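Long-range contact in ferredoxin (Thermus aquaticus, PDB 1H98), which carries electrons in a variety of metabolic reactions, using one [3Fe-4S] and one [4Fe-4S] cluster: residues P1-C5 / Q31-H35. Numbering follows the deposited sequence.
Sequences PHVIC and QFYIH. With SF4 (iron/sulfur cluster), chain B; F3S (Fe3-s4 cluster), chain C.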
loop_
_atom_site.group_PDB
_atom_site.type_symbol
_atom_site.label_atom_id
_atom_site.label_comp_id
_atom_site.label_asym_id
_atom_site.label_seq_id
_atom_site.Cartn_x
_atom_site.Cartn_y
_atom_site.Cartn_z
ATOM N N PRO A 1 -4.936 -8.387 -3.286
ATOM C CA PRO A 1 -4.730 -7.133 -2.514
ATOM C C PRO A 1 -3.798 -6.154 -3.236
ATOM O O PRO A 1 -3.191 -6.516 -4.246
ATOM C CB PRO A 1 -4.156 -7.534 -1.158
ATOM C CG PRO A 1 -3.743 -8.988 -1.393
ATOM C CD PRO A 1 -4.742 -9.535 -2.385
ATOM N N HIS A 2 -3.809 -4.890 -2.809
ATOM C CA HIS A 2 -2.920 -3.871 -3.369
ATOM C C HIS A 2 -1.761 -3.758 -2.377
ATOM O O HIS A 2 -1.910 -4.120 -1.208
ATOM C CB HIS A 2 -3.637 -2.532 -3.550
ATOM C CG HIS A 2 -4.404 -2.430 -4.834
ATOM N ND1 HIS A 2 -5.314 -3.384 -5.237
ATOM C CD2 HIS A 2 -4.391 -1.491 -5.808
ATOM C CE1 HIS A 2 -5.827 -3.040 -6.405
ATOM N NE2 HIS A 2 -5.282 -1.893 -6.774
ATOM N N VAL A 3 -0.614 -3.275 -2.836
ATOM C CA VAL A 3 0.574 -3.188 -1.996
ATOM C C VAL A 3 1.252 -1.825 -2.087
ATOM O O VAL A 3 1.391 -1.280 -3.178
ATOM C CB VAL A 3 1.599 -4.285 -2.432
ATOM C CG1 VAL A 3 2.858 -4.230 -1.578
ATOM C CG2 VAL A 3 0.956 -5.682 -2.352
ATOM N N ILE A 4 1.645 -1.264 -0.942
ATOM C CA ILE A 4 2.343 0.021 -0.931
ATOM C C ILE A 4 3.836 -0.295 -1.012
ATOM O O ILE A 4 4.389 -0.997 -0.152
ATOM C CB ILE A 4 2.033 0.860 0.346
ATOM C CG1 ILE A 4 0.560 1.292 0.342
ATOM C CG2 ILE A 4 2.957 2.074 0.411
ATOM C CD1 ILE A 4 0.138 2.108 1.545
ATOM N N CYS A 5 4.477 0.200 -2.061
ATOM C CA CYS A 5 5.887 -0.065 -2.278
ATOM C C CYS A 5 6.839 1.043 -1.834
ATOM O O CYS A 5 6.437 2.014 -1.184
ATOM C CB CYS A 5 6.115 -0.467 -3.739
ATOM S SG CYS A 5 5.118 -1.908 -4.246
ATOM N N GLN A 31 6.610 3.808 6.468
ATOM C CA GLN A 31 5.682 3.895 5.345
ATOM C C GLN A 31 4.313 3.416 5.812
ATOM O O GLN A 31 4.184 2.856 6.905
ATOM C CB GLN A 31 6.145 2.992 4.188
ATOM C CG GLN A 31 6.140 1.488 4.508
ATOM C CD GLN A 31 6.329 0.610 3.269
ATOM O OE1 GLN A 31 7.437 0.184 2.956
ATOM N NE2 GLN A 31 5.238 0.330 2.571
ATOM N N PHE A 32 3.285 3.704 5.025
ATOM C CA PHE A 32 1.949 3.217 5.336
ATOM C C PHE A 32 1.882 1.850 4.654
ATOM O O PHE A 32 2.736 1.528 3.825
ATOM C CB PHE A 32 0.874 4.162 4.798
ATOM C CG PHE A 32 0.420 5.186 5.799
ATOM C CD1 PHE A 32 1.274 6.204 6.217
ATOM C CD2 PHE A 32 -0.844 5.104 6.367
ATOM C CE1 PHE A 32 0.875 7.124 7.196
ATOM C CE2 PHE A 32 -1.254 6.019 7.348
ATOM C CZ PHE A 32 -0.388 7.028 7.761
ATOM N N TYR A 33 0.935 1.013 5.049
ATOM C CA TYR A 33 0.818 -0.302 4.441
ATOM C C TYR A 33 -0.646 -0.637 4.272
ATOM O O TYR A 33 -1.505 -0.037 4.924
ATOM C CB TYR A 33 1.518 -1.363 5.301
ATOM C CG TYR A 33 0.845 -1.622 6.628
ATOM C CD1 TYR A 33 -0.121 -2.620 6.754
ATOM C CD2 TYR A 33 1.163 -0.864 7.755
ATOM C CE1 TYR A 33 -0.755 -2.855 7.963
ATOM C CE2 TYR A 33 0.536 -1.093 8.971
ATOM C CZ TYR A 33 -0.422 -2.087 9.068
ATOM O OH TYR A 33 -1.049 -2.315 10.276
ATOM N N ILE A 34 -0.923 -1.572 3.372
ATOM C CA ILE A 34 -2.282 -2.015 3.096
ATOM C C ILE A 34 -2.493 -3.384 3.734
ATOM O O ILE A 34 -1.697 -4.306 3.516
ATOM C CB ILE A 34 -2.540 -2.095 1.566
ATOM C CG1 ILE A 34 -2.621 -0.679 0.976
ATOM C CG2 ILE A 34 -3.820 -2.866 1.275
ATOM C CD1 ILE A 34 -2.633 -0.631 -0.545
ATOM N N HIS A 35 -3.527 -3.513 4.561
ATOM C CA HIS A 35 -3.807 -4.798 5.186
ATOM C C HIS A 35 -4.395 -5.717 4.107
ATOM O O HIS A 35 -5.512 -5.505 3.640
ATOM C CB HIS A 35 -4.771 -4.638 6.354
ATOM C CG HIS A 35 -4.855 -5.852 7.217
ATOM N ND1 HIS A 35 -4.537 -5.834 8.558
ATOM C CD2 HIS A 35 -5.196 -7.130 6.928
ATOM C CE1 HIS A 35 -4.678 -7.051 9.057
ATOM N NE2 HIS A 35 -5.077 -7.855 8.088
HETATM FE FE1 SF4 B . -7.538 -1.873 -1.204
HETATM FE FE2 SF4 B . -8.434 0.483 -0.033
HETATM FE FE3 SF4 B . -6.711 0.578 -2.194
HETATM FE FE4 SF4 B . -9.337 -0.210 -2.508
HETATM S S1 SF4 B . -8.594 1.894 -1.863
HETATM S S2 SF4 B . -7.411 -1.246 -3.426
HETATM S S3 SF4 B . -9.714 -1.378 -0.563
HETATM S S4 SF4 B . -6.245 -0.304 -0.076
HETATM FE FE1 F3S C . -0.355 6.727 0.654
HETATM FE FE3 F3S C . 2.405 6.506 1.050
HETATM FE FE4 F3S C . 1.381 7.424 -1.354
HETATM S S1 F3S C . 0.840 7.265 2.560
HETATM S S2 F3S C . -0.520 8.568 -0.699
HETATM S S3 F3S C . 1.088 5.286 -0.462
HETATM S S4 F3S C . 3.165 8.286 -0.188
HETATM O O HOH W 1 -0.827 -5.552 1.126
#
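I4 and I34 cross at about a right angle between the two iron-sulfur clusters of this seven-iron ferredoxin, joining strand 2-4 to the nearly antiparallel strand 32-34 (166°). The two strands share no backbone-to-backbone hydrogen bond; side chains and a water link them. From I4 CB, near the carbonyl oxygen of F32, two branches part. CG1, anti to the carbonyl carbon (chi1 -67°), turns to I34, with I4 CG1 3.8 Å from I34 CG1; the extended chain then lays I4 CD1 over the F32 backbone, 3.9 Å from F32 CB. The other branch, I4 CG2, also touches F32 O and Q31 NE2, and it reaches the [3Fe-4S] cluster, with I4 CG2 3.8 Å from F3S S3. I34 faces the other cluster, its CD1 3.7 Å from SF4 S4 and also against H2 CB. The H2 ring covers SF4 S2 with one face, offset toward its rim, while ND1 bonds to D41. Q31 spans the strands: its NE2 gives one N-H to I4 O at 3.1 Å, approaching above that carbonyl's plane, and the other, nearly straight (168°), to F32 O at 3.0 Å. Both acceptors lie in the amide plane, which fixes its rotation, and OE1 is held by K70. A leucine in place of Q31 would probably deprive I4 O and F32 O of their shared amide donor and K70 of its acceptor. Farther along, one water donates to H2 O and I34 O. As in other bacterial two-cluster ferredoxins, two antiparallel strand pairs, 2-4 with 54-56 and 25-27 with 32-34, pack against both clusters, and this contact joins them. I54 and I25 press on I4 from the partner strands, and N71 of helix 66-74 bonds to both I4 O and I34 N.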